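Local coordinates for protein GEO10716p1 (PDB 7BTG) that probably removes phosphate from phosphorylated arginine residues of proteins, as an arginine phosphatase of the low molecular weight protein tyrosine phosphatase family, at residues I20-W33 / Y139-Y153. The protein carries 1 engineered substitution. Sequence-based numbering, arbitrary orientation.
Sequences ILKHLVVKRNLQDW and YLQILESCERFLQHY. With PO4 (phosphate ion), chain C.
Ile20 fits as a knob into a hole formed by Tyr139, Ile142, Leu143 and Cys146, a worked example of two helices packing against a parallel sheet, here the four-stranded one (order 2-1-3-4) of the low molecular weight phosphatase fold. The axes approach to 10.2 Å and cross at -42°. The CG1 branch of Ile20, anti to the carbonyl carbon (chi1 -84°), carries CD1 to 3.5 Å from Tyr139 CE2, while CG2 meets Leu143 CD1 and Cys146 SG. Farther along, Leu150 splits its methyls: CD1 lies 3.7 Å from Leu24 CD1 and also touches Leu21, whereas CD2 reaches Trp33 CH2 at 3.4 Å. Leu21 and Cys146 both touch Phe5 of strand 2-7.

Aromatic contacts follow where the chain has left helix 13-27. The six-membered ring of Trp33 turns an edge to the face of Tyr153, a T-shaped pair with planes at 86°, and Phe149 CE1 sits at the indole edge. Leu30 CD1, from the same segment as Trp33, lies over one indole face, offset toward its margin, and meets Leu150 CD2.

Polar contacts are peripheral: Arg28 NH2 and Glu147 OE1 make a long salt bridge of 3.6 Å, and a water bridges Arg28 NH2, weakly, to Glu147 O. No direct hydrogen bond links the segments. Apolar packing thus joins the helices, Trp33 adding aromatic contacts.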
loop_
_atom_site.group_PDB
_atom_site.type_symbol
_atom_site.label_atom_id
_atom_site.label_comp_id
_atom_site.label_asym_id
_atom_site.label_seq_id
_atom_site.Cartn_x
_atom_site.Cartn_y
_atom_site.Cartn_z
ATOM N N ILE A 20 -2.345 -7.863 -3.115
ATOM C CA ILE A 20 -1.161 -8.721 -3.052
ATOM C C ILE A 20 -0.952 -9.256 -1.641
ATOM O O ILE A 20 -0.756 -10.461 -1.433
ATOM C CB ILE A 20 0.080 -7.951 -3.534
ATOM C CG1 ILE A 20 0.172 -8.004 -5.055
ATOM C CG2 ILE A 20 1.345 -8.494 -2.861
ATOM C CD1 ILE A 20 1.193 -7.056 -5.637
ATOM N N LEU A 21 -0.969 -8.365 -0.652
ATOM C CA LEU A 21 -0.748 -8.788 0.721
ATOM C C LEU A 21 -1.904 -9.641 1.213
ATOM O O LEU A 21 -1.703 -10.579 1.998
ATOM C CB LEU A 21 -0.564 -7.574 1.631
ATOM C CG LEU A 21 -0.300 -7.988 3.075
ATOM C CD1 LEU A 21 0.951 -8.856 3.084
ATOM C CD2 LEU A 21 -0.163 -6.794 4.020
ATOM N N LYS A 22 -3.124 -9.317 0.773
ATOM C CA LYS A 22 -4.271 -10.162 1.090
ATOM C C LYS A 22 -4.050 -11.593 0.608
ATOM O O LYS A 22 -4.363 -12.550 1.329
ATOM C CB LYS A 22 -5.546 -9.579 0.482
ATOM C CG LYS A 22 -6.360 -8.762 1.459
ATOM C CD LYS A 22 -7.461 -7.957 0.768
ATOM C CE LYS A 22 -8.291 -7.204 1.810
ATOM N NZ LYS A 22 -9.504 -6.597 1.211
ATOM N N HIS A 23 -3.497 -11.756 -0.603
ATOM C CA HIS A 23 -3.197 -13.084 -1.123
ATOM C C HIS A 23 -2.113 -13.766 -0.297
ATOM O O HIS A 23 -2.271 -14.917 0.123
ATOM C CB HIS A 23 -2.774 -13.003 -2.586
ATOM C CG HIS A 23 -2.528 -14.341 -3.223
ATOM N ND1 HIS A 23 -3.443 -15.374 -3.170
ATOM C CD2 HIS A 23 -1.465 -14.818 -3.921
ATOM C CE1 HIS A 23 -2.957 -16.426 -3.809
ATOM N NE2 HIS A 23 -1.760 -16.115 -4.274
ATOM N N LEU A 24 -1.013 -13.059 -0.037
ATOM C CA LEU A 24 0.076 -13.644 0.734
ATOM C C LEU A 24 -0.409 -14.200 2.070
ATOM O O LEU A 24 -0.021 -15.311 2.454
ATOM C CB LEU A 24 1.187 -12.614 0.944
ATOM C CG LEU A 24 2.019 -12.285 -0.294
ATOM C CD1 LEU A 24 3.006 -11.170 0.028
ATOM C CD2 LEU A 24 2.760 -13.522 -0.845
ATOM N N VAL A 25 -1.267 -13.463 2.787
ATOM C CA VAL A 25 -1.644 -13.923 4.122
ATOM C C VAL A 25 -2.567 -15.125 4.073
ATOM O O VAL A 25 -2.641 -15.870 5.056
ATOM C CB VAL A 25 -2.308 -12.840 4.996
ATOM C CG1 VAL A 25 -1.589 -11.507 4.871
ATOM C CG2 VAL A 25 -3.790 -12.736 4.706
ATOM N N VAL A 26 -3.288 -15.342 2.970
ATOM C CA VAL A 26 -4.048 -16.583 2.873
ATOM C C VAL A 26 -3.136 -17.726 2.428
ATOM O O VAL A 26 -3.197 -18.827 2.984
ATOM C CB VAL A 26 -5.281 -16.414 1.955
ATOM C CG1 VAL A 26 -6.043 -15.163 2.321
ATOM C CG2 VAL A 26 -4.925 -16.417 0.475
ATOM N N LYS A 27 -2.245 -17.474 1.460
ATOM C CA LYS A 27 -1.301 -18.500 1.024
ATOM C C LYS A 27 -0.337 -18.861 2.141
ATOM O O LYS A 27 0.228 -19.960 2.147
ATOM C CB LYS A 27 -0.527 -18.023 -0.209
ATOM C CG LYS A 27 0.151 -19.127 -1.019
ATOM C CD LYS A 27 1.382 -18.610 -1.803
ATOM C CE LYS A 27 2.572 -18.271 -0.870
ATOM N NZ LYS A 27 3.153 -19.472 -0.153
ATOM N N ARG A 28 -0.128 -17.950 3.088
ATOM C CA ARG A 28 0.603 -18.251 4.309
ATOM C C ARG A 28 -0.312 -18.637 5.456
ATOM O O ARG A 28 0.192 -18.946 6.541
ATOM C CB ARG A 28 1.448 -17.055 4.747
ATOM C CG ARG A 28 2.913 -17.140 4.382
ATOM C CD ARG A 28 3.171 -16.793 2.928
ATOM N NE ARG A 28 4.301 -15.877 2.844
ATOM C CZ ARG A 28 5.025 -15.665 1.754
ATOM N NH1 ARG A 28 4.751 -16.312 0.624
ATOM N NH2 ARG A 28 6.026 -14.801 1.802
ATOM N N ASN A 29 -1.631 -18.575 5.256
ATOM C CA ASN A 29 -2.614 -19.009 6.250
ATOM C C ASN A 29 -2.449 -18.271 7.581
ATOM O O ASN A 29 -2.463 -18.879 8.654
ATOM C CB ASN A 29 -2.532 -20.527 6.448
ATOM C CG ASN A 29 -3.807 -21.116 7.029
ATOM O OD1 ASN A 29 -4.727 -21.470 6.291
ATOM N ND2 ASN A 29 -3.863 -21.229 8.354
ATOM N N LEU A 30 -2.310 -16.951 7.524
ATOM C CA LEU A 30 -2.062 -16.180 8.735
ATOM C C LEU A 30 -3.352 -15.693 9.382
ATOM O O LEU A 30 -4.400 -15.570 8.748
ATOM C CB LEU A 30 -1.172 -14.967 8.455
ATOM C CG LEU A 30 0.180 -15.113 7.770
ATOM C CD1 LEU A 30 0.971 -13.844 8.017
ATOM C CD2 LEU A 30 0.930 -16.331 8.274
ATOM N N GLN A 31 -3.244 -15.385 10.666
ATOM C CA GLN A 31 -4.291 -14.720 11.427
ATOM C C GLN A 31 -3.587 -13.760 12.381
ATOM O O GLN A 31 -2.388 -13.934 12.619
ATOM C CB GLN A 31 -5.134 -15.741 12.190
ATOM C CG GLN A 31 -5.978 -16.647 11.309
ATOM C CD GLN A 31 -5.660 -18.127 11.522
ATOM O OE1 GLN A 31 -5.944 -18.675 12.579
ATOM N NE2 GLN A 31 -5.103 -18.779 10.505
ATOM N N ASP A 32 -4.259 -12.737 12.908
ATOM C CA ASP A 32 -5.564 -12.280 12.476
ATOM C C ASP A 32 -5.317 -10.969 11.745
ATOM O O ASP A 32 -5.177 -9.917 12.373
ATOM C CB ASP A 32 -6.501 -12.093 13.666
ATOM C CG ASP A 32 -7.962 -12.046 13.255
ATOM O OD1 ASP A 32 -8.227 -12.076 12.026
ATOM O OD2 ASP A 32 -8.835 -11.980 14.163
ATOM N N TRP A 33 -5.245 -11.050 10.418
ATOM C CA TRP A 33 -4.736 -9.972 9.585
ATOM C C TRP A 33 -5.872 -9.210 8.929
ATOM O O TRP A 33 -6.863 -9.799 8.486
ATOM C CB TRP A 33 -3.797 -10.511 8.510
ATOM C CG TRP A 33 -2.410 -10.772 9.012
ATOM C CD1 TRP A 33 -2.029 -11.720 9.922
ATOM C CD2 TRP A 33 -1.221 -10.081 8.635
ATOM N NE1 TRP A 33 -0.675 -11.656 10.135
ATOM C CE2 TRP A 33 -0.153 -10.660 9.354
ATOM C CE3 TRP A 33 -0.951 -9.030 7.759
ATOM C CZ2 TRP A 33 1.160 -10.219 9.221
ATOM C CZ3 TRP A 33 0.353 -8.595 7.629
ATOM C CH2 TRP A 33 1.391 -9.185 8.354
ATOM N N TYR A 139 4.274 -3.509 -9.503
ATOM C CA TYR A 139 3.836 -4.797 -8.995
ATOM C C TYR A 139 5.007 -5.565 -8.401
ATOM O O TYR A 139 4.892 -6.133 -7.310
ATOM C CB TYR A 139 3.172 -5.597 -10.113
ATOM C CG TYR A 139 2.827 -7.006 -9.695
ATOM C CD1 TYR A 139 3.751 -8.038 -9.829
ATOM C CD2 TYR A 139 1.584 -7.309 -9.166
ATOM C CE1 TYR A 139 3.448 -9.314 -9.441
ATOM C CE2 TYR A 139 1.278 -8.592 -8.775
ATOM C CZ TYR A 139 2.214 -9.587 -8.915
ATOM O OH TYR A 139 1.926 -10.875 -8.529
ATOM N N LEU A 140 6.143 -5.582 -9.106
ATOM C CA LEU A 140 7.309 -6.328 -8.635
ATOM C C LEU A 140 7.884 -5.710 -7.366
ATOM O O LEU A 140 8.186 -6.430 -6.406
ATOM C CB LEU A 140 8.375 -6.398 -9.736
ATOM C CG LEU A 140 8.015 -7.201 -11.006
ATOM C CD1 LEU A 140 8.940 -6.852 -12.180
ATOM C CD2 LEU A 140 8.009 -8.727 -10.768
ATOM N N GLN A 141 8.037 -4.377 -7.340
ATOM C CA GLN A 141 8.478 -3.704 -6.119
ATOM C C GLN A 141 7.532 -3.979 -4.960
ATOM O O GLN A 141 7.972 -4.181 -3.824
ATOM C CB GLN A 141 8.578 -2.195 -6.331
ATOM C CG GLN A 141 9.874 -1.659 -6.883
ATOM C CD GLN A 141 9.712 -0.219 -7.396
ATOM O OE1 GLN A 141 8.812 0.068 -8.174
ATOM N NE2 GLN A 141 10.577 0.684 -6.942
ATOM N N ILE A 142 6.227 -3.968 -5.220
ATOM C CA ILE A 142 5.272 -4.168 -4.138
ATOM C C ILE A 142 5.326 -5.612 -3.650
ATOM O O ILE A 142 5.269 -5.881 -2.443
ATOM C CB ILE A 142 3.854 -3.762 -4.591
ATOM C CG1 ILE A 142 3.738 -2.241 -4.768
ATOM C CG2 ILE A 142 2.839 -4.211 -3.579
ATOM C CD1 ILE A 142 2.527 -1.804 -5.619
ATOM N N LEU A 143 5.450 -6.558 -4.578
ATOM C CA LEU A 143 5.507 -7.966 -4.203
ATOM C C LEU A 143 6.735 -8.259 -3.341
ATOM O O LEU A 143 6.613 -8.829 -2.253
ATOM C CB LEU A 143 5.506 -8.833 -5.459
ATOM C CG LEU A 143 5.563 -10.340 -5.242
ATOM C CD1 LEU A 143 4.480 -10.761 -4.263
ATOM C CD2 LEU A 143 5.382 -11.015 -6.578
ATOM N N GLU A 144 7.929 -7.851 -3.791
ATOM C CA GLU A 144 9.108 -8.111 -2.972
ATOM C C GLU A 144 8.992 -7.408 -1.633
ATOM O O GLU A 144 9.297 -8.005 -0.588
ATOM C CB GLU A 144 10.394 -7.682 -3.678
ATOM C CG GLU A 144 11.649 -8.021 -2.851
ATOM C CD GLU A 144 12.957 -7.648 -3.546
ATOM O OE1 GLU A 144 12.919 -7.300 -4.750
ATOM O OE2 GLU A 144 14.027 -7.711 -2.886
ATOM N N SER A 145 8.523 -6.146 -1.648
ATOM C CA SER A 145 8.383 -5.369 -0.421
ATOM C C SER A 145 7.502 -6.089 0.585
ATOM O O SER A 145 7.863 -6.213 1.758
ATOM C CB SER A 145 7.795 -3.980 -0.720
ATOM O OG SER A 145 8.590 -3.235 -1.618
ATOM N N CYS A 146 6.323 -6.545 0.153
ATOM C CA CYS A 146 5.455 -7.282 1.067
ATOM C C CYS A 146 6.118 -8.576 1.541
ATOM O O CYS A 146 5.942 -8.993 2.693
ATOM C CB CYS A 146 4.116 -7.608 0.395
ATOM S SG CYS A 146 3.009 -6.217 0.088
ATOM N N GLU A 147 6.844 -9.253 0.653
ATOM C CA GLU A 147 7.482 -10.507 1.045
ATOM C C GLU A 147 8.508 -10.286 2.145
ATOM O O GLU A 147 8.476 -10.959 3.180
ATOM C CB GLU A 147 8.133 -11.157 -0.163
ATOM C CG GLU A 147 7.145 -11.465 -1.231
ATOM C CD GLU A 147 7.458 -12.722 -1.949
ATOM O OE1 GLU A 147 7.621 -13.758 -1.274
ATOM O OE2 GLU A 147 7.566 -12.661 -3.190
ATOM N N ARG A 148 9.424 -9.338 1.947
ATOM C CA ARG A 148 10.422 -9.109 2.987
ATOM C C ARG A 148 9.789 -8.563 4.254
ATOM O O ARG A 148 10.250 -8.876 5.355
ATOM C CB ARG A 148 11.525 -8.191 2.464
ATOM C CG ARG A 148 12.217 -8.813 1.277
ATOM C CD ARG A 148 13.582 -8.280 1.026
ATOM N NE ARG A 148 14.148 -8.919 -0.157
ATOM C CZ ARG A 148 14.807 -10.076 -0.146
ATOM N NH1 ARG A 148 14.994 -10.725 0.990
ATOM N NH2 ARG A 148 15.278 -10.585 -1.273
ATOM N N PHE A 149 8.712 -7.789 4.127
ATOM C CA PHE A 149 8.027 -7.290 5.314
ATOM C C PHE A 149 7.467 -8.431 6.156
ATOM O O PHE A 149 7.577 -8.419 7.387
ATOM C CB PHE A 149 6.910 -6.321 4.923
ATOM C CG PHE A 149 5.921 -6.070 6.035
ATOM C CD1 PHE A 149 4.625 -6.555 5.953
ATOM C CD2 PHE A 149 6.297 -5.389 7.165
ATOM C CE1 PHE A 149 3.712 -6.335 6.960
ATOM C CE2 PHE A 149 5.390 -5.169 8.195
ATOM C CZ PHE A 149 4.098 -5.647 8.090
ATOM N N LEU A 150 6.831 -9.414 5.509
ATOM C CA LEU A 150 6.249 -10.522 6.264
ATOM C C LEU A 150 7.339 -11.353 6.929
ATOM O O LEU A 150 7.205 -11.757 8.090
ATOM C CB LEU A 150 5.404 -11.398 5.341
ATOM C CG LEU A 150 4.057 -10.896 4.820
ATOM C CD1 LEU A 150 3.638 -11.767 3.655
ATOM C CD2 LEU A 150 3.000 -10.932 5.913
ATOM N N GLN A 151 8.430 -11.596 6.201
ATOM C CA GLN A 151 9.588 -12.293 6.738
ATOM C C GLN A 151 10.106 -11.624 7.995
ATOM O O GLN A 151 10.604 -12.305 8.897
ATOM C CB GLN A 151 10.679 -12.344 5.670
ATOM C CG GLN A 151 11.919 -13.114 6.051
ATOM C CD GLN A 151 13.186 -12.525 5.438
ATOM O OE1 GLN A 151 13.252 -12.287 4.230
ATOM N NE2 GLN A 151 14.193 -12.277 6.274
ATOM N N HIS A 152 9.981 -10.296 8.086
ATOM C CA HIS A 152 10.530 -9.570 9.226
ATOM C C HIS A 152 9.572 -9.535 10.403
ATOM O O HIS A 152 10.019 -9.533 11.553
ATOM C CB HIS A 152 10.895 -8.141 8.823
ATOM C CG HIS A 152 11.996 -8.060 7.809
ATOM N ND1 HIS A 152 12.277 -9.088 6.930
ATOM C CD2 HIS A 152 12.893 -7.080 7.541
ATOM C CE1 HIS A 152 13.295 -8.741 6.159
ATOM N NE2 HIS A 152 13.687 -7.528 6.510
ATOM N N TYR A 153 8.262 -9.512 10.146
ATOM C CA TYR A 153 7.314 -9.431 11.250
ATOM C C TYR A 153 7.184 -10.767 11.969
ATOM O O TYR A 153 6.974 -10.795 13.186
ATOM C CB TYR A 153 5.955 -8.940 10.744
ATOM C CG TYR A 153 4.780 -9.338 11.616
ATOM C CD1 TYR A 153 4.343 -8.528 12.660
ATOM C CD2 TYR A 153 4.106 -10.535 11.389
ATOM C CE1 TYR A 153 3.258 -8.908 13.453
ATOM C CE2 TYR A 153 3.038 -10.921 12.169
ATOM C CZ TYR A 153 2.613 -10.111 13.197
ATOM O OH TYR A 153 1.537 -10.528 13.961
HETATM P P PO4 C . -11.932 -3.419 0.497
HETATM O O1 PO4 C . -12.028 -4.622 1.412
HETATM O O2 PO4 C . -11.278 -3.790 -0.822
HETATM O O3 PO4 C . -13.327 -2.926 0.210
HETATM O O4 PO4 C . -11.200 -2.307 1.241
HETATM O O HOH W 1 7.885 -13.812 3.045
#